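Side-chain contact in synaptotagmin-1 (Arabidopsis thaliana, PDB 7AS6), which binds lipids, probably with calcium, and helps maintain plasma membrane integrity during freezing and osmotic stress: residues H51-L54 / N55-W58. Numbering follows the deposited sequence.
Sequences HKNL and NPEW. With EDO (1,2-ethanediol), chain G.
Asn53 folds its side-chain amide over the turn that follows it and accepts a hydrogen bond from the backbone of Asn55, with 3.0 Å between Asn53 OD1 and Asn55 N. The bond is bent, 138° at the hydrogen, and the donor lies 28° from the carbonyl plane. With CG opposite the backbone N (chi1 -158°), the amide swings forward along the chain, an Asx-turn arrangement in which a side-chain oxygen holds the amide two residues on. The amide carbon also rests against Pro56, Asn53 CG lying 3.7 Å from Pro56 CA. Pro56 CD lies 3.3 Å from Leu54 C, the carbonyl carbon two residues back. The turn belongs to the loop leading into strand 57-66 of the C2A domain, a C2 beta-sandwich, at the end that carries the calcium-binding loops; the Leu54 side chain lies about 9 Å from a bound cadmium ion. Pro56 CB sits over one face of the Trp58 indole, 3.6 Å above its plane and offset toward the rim. Glu57 N donates a hydrogen bond to O2 of an ethanediol, probably from the crystallisation liquor, at 3.2 Å. Further out, Gly19 N bonds Asn55 OD1, and Asp30 OD1, of a predicted calcium ligand that binds cadmium here, accepts a hydrogen bond from Lys52 N.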
loop_
_atom_site.group_PDB
_atom_site.type_symbol
_atom_site.label_atom_id
_atom_site.label_comp_id
_atom_site.label_asym_id
_atom_site.label_seq_id
_atom_site.Cartn_x
_atom_site.Cartn_y
_atom_site.Cartn_z
ATOM N N HIS A 51 -4.986 15.628 3.356
ATOM C CA HIS A 51 -4.852 16.507 4.500
ATOM C C HIS A 51 -6.001 16.314 5.464
ATOM O O HIS A 51 -7.173 16.277 5.054
ATOM C CB HIS A 51 -4.819 17.959 4.042
ATOM C CG HIS A 51 -3.675 18.265 3.145
ATOM N ND1 HIS A 51 -2.411 18.523 3.625
ATOM C CD2 HIS A 51 -3.581 18.295 1.798
ATOM C CE1 HIS A 51 -1.596 18.746 2.614
ATOM N NE2 HIS A 51 -2.281 18.600 1.496
ATOM N N LYS A 52 -5.652 16.205 6.741
ATOM C CA LYS A 52 -6.598 16.227 7.844
ATOM C C LYS A 52 -7.747 15.240 7.610
ATOM O O LYS A 52 -8.919 15.602 7.528
ATOM C CB LYS A 52 -7.084 17.654 8.057
ATOM C CG LYS A 52 -5.937 18.572 8.584
ATOM C CD LYS A 52 -6.338 20.026 8.526
ATOM C CE LYS A 52 -5.220 20.923 9.012
ATOM N NZ LYS A 52 -4.598 20.377 10.237
ATOM N N ASN A 53 -7.386 13.961 7.549
ATOM C CA ASN A 53 -8.321 12.911 7.140
ATOM C C ASN A 53 -7.884 11.603 7.790
ATOM O O ASN A 53 -6.843 11.055 7.427
ATOM C CB ASN A 53 -8.328 12.793 5.614
ATOM C CG ASN A 53 -9.595 12.147 5.071
ATOM O OD1 ASN A 53 -10.253 11.375 5.767
ATOM N ND2 ASN A 53 -9.938 12.456 3.812
ATOM N N LEU A 54 -8.666 11.091 8.731
ATOM C CA LEU A 54 -8.397 9.769 9.279
ATOM C C LEU A 54 -9.088 8.661 8.500
ATOM O O LEU A 54 -8.858 7.483 8.794
ATOM C CB LEU A 54 -8.839 9.701 10.740
ATOM C CG LEU A 54 -8.220 10.740 11.675
ATOM C CD1 LEU A 54 -8.801 10.561 13.060
ATOM C CD2 LEU A 54 -6.706 10.633 11.709
ATOM N N ASN A 55 -9.921 9.006 7.515
ATOM C CA ASN A 55 -10.541 8.031 6.614
ATOM C C ASN A 55 -10.266 8.407 5.162
ATOM O O ASN A 55 -11.185 8.625 4.367
ATOM C CB ASN A 55 -12.039 7.944 6.887
ATOM C CG ASN A 55 -12.327 7.522 8.306
ATOM O OD1 ASN A 55 -12.228 6.343 8.653
ATOM N ND2 ASN A 55 -12.634 8.491 9.151
ATOM N N PRO A 56 -8.996 8.494 4.782
ATOM C CA PRO A 56 -8.664 8.943 3.430
ATOM C C PRO A 56 -9.209 7.999 2.372
ATOM O O PRO A 56 -9.235 6.780 2.546
ATOM C CB PRO A 56 -7.139 8.936 3.432
ATOM C CG PRO A 56 -6.810 7.877 4.429
ATOM C CD PRO A 56 -7.816 7.998 5.504
ATOM N N GLU A 57 -9.622 8.590 1.258
ATOM C CA GLU A 57 -10.024 7.883 0.051
ATOM C C GLU A 57 -9.091 8.306 -1.077
ATOM O O GLU A 57 -9.102 9.475 -1.475
ATOM C CB GLU A 57 -11.466 8.226 -0.283
ATOM C CG GLU A 57 -12.002 7.450 -1.427
ATOM C CD GLU A 57 -13.040 6.462 -0.974
ATOM O OE1 GLU A 57 -13.494 6.578 0.191
ATOM O OE2 GLU A 57 -13.399 5.579 -1.779
ATOM N N TRP A 58 -8.275 7.374 -1.579
ATOM C CA TRP A 58 -7.304 7.646 -2.639
ATOM C C TRP A 58 -7.763 7.135 -4.001
ATOM O O TRP A 58 -7.861 7.910 -4.954
ATOM C CB TRP A 58 -5.957 6.992 -2.328
ATOM C CG TRP A 58 -5.180 7.605 -1.230
ATOM C CD1 TRP A 58 -4.397 8.713 -1.310
ATOM C CD2 TRP A 58 -5.048 7.110 0.100
ATOM N NE1 TRP A 58 -3.805 8.957 -0.104
ATOM C CE2 TRP A 58 -4.190 7.987 0.783
ATOM C CE3 TRP A 58 -5.580 6.018 0.785
ATOM C CZ2 TRP A 58 -3.857 7.814 2.118
ATOM C CZ3 TRP A 58 -5.247 5.843 2.108
ATOM C CH2 TRP A 58 -4.376 6.729 2.759
HETATM C C1 EDO G . -9.936 13.483 -0.389
HETATM O O1 EDO G . -9.826 12.688 -1.594
HETATM C C2 EDO G . -10.991 12.908 0.552
HETATM O O2 EDO G . -10.604 11.582 0.944
#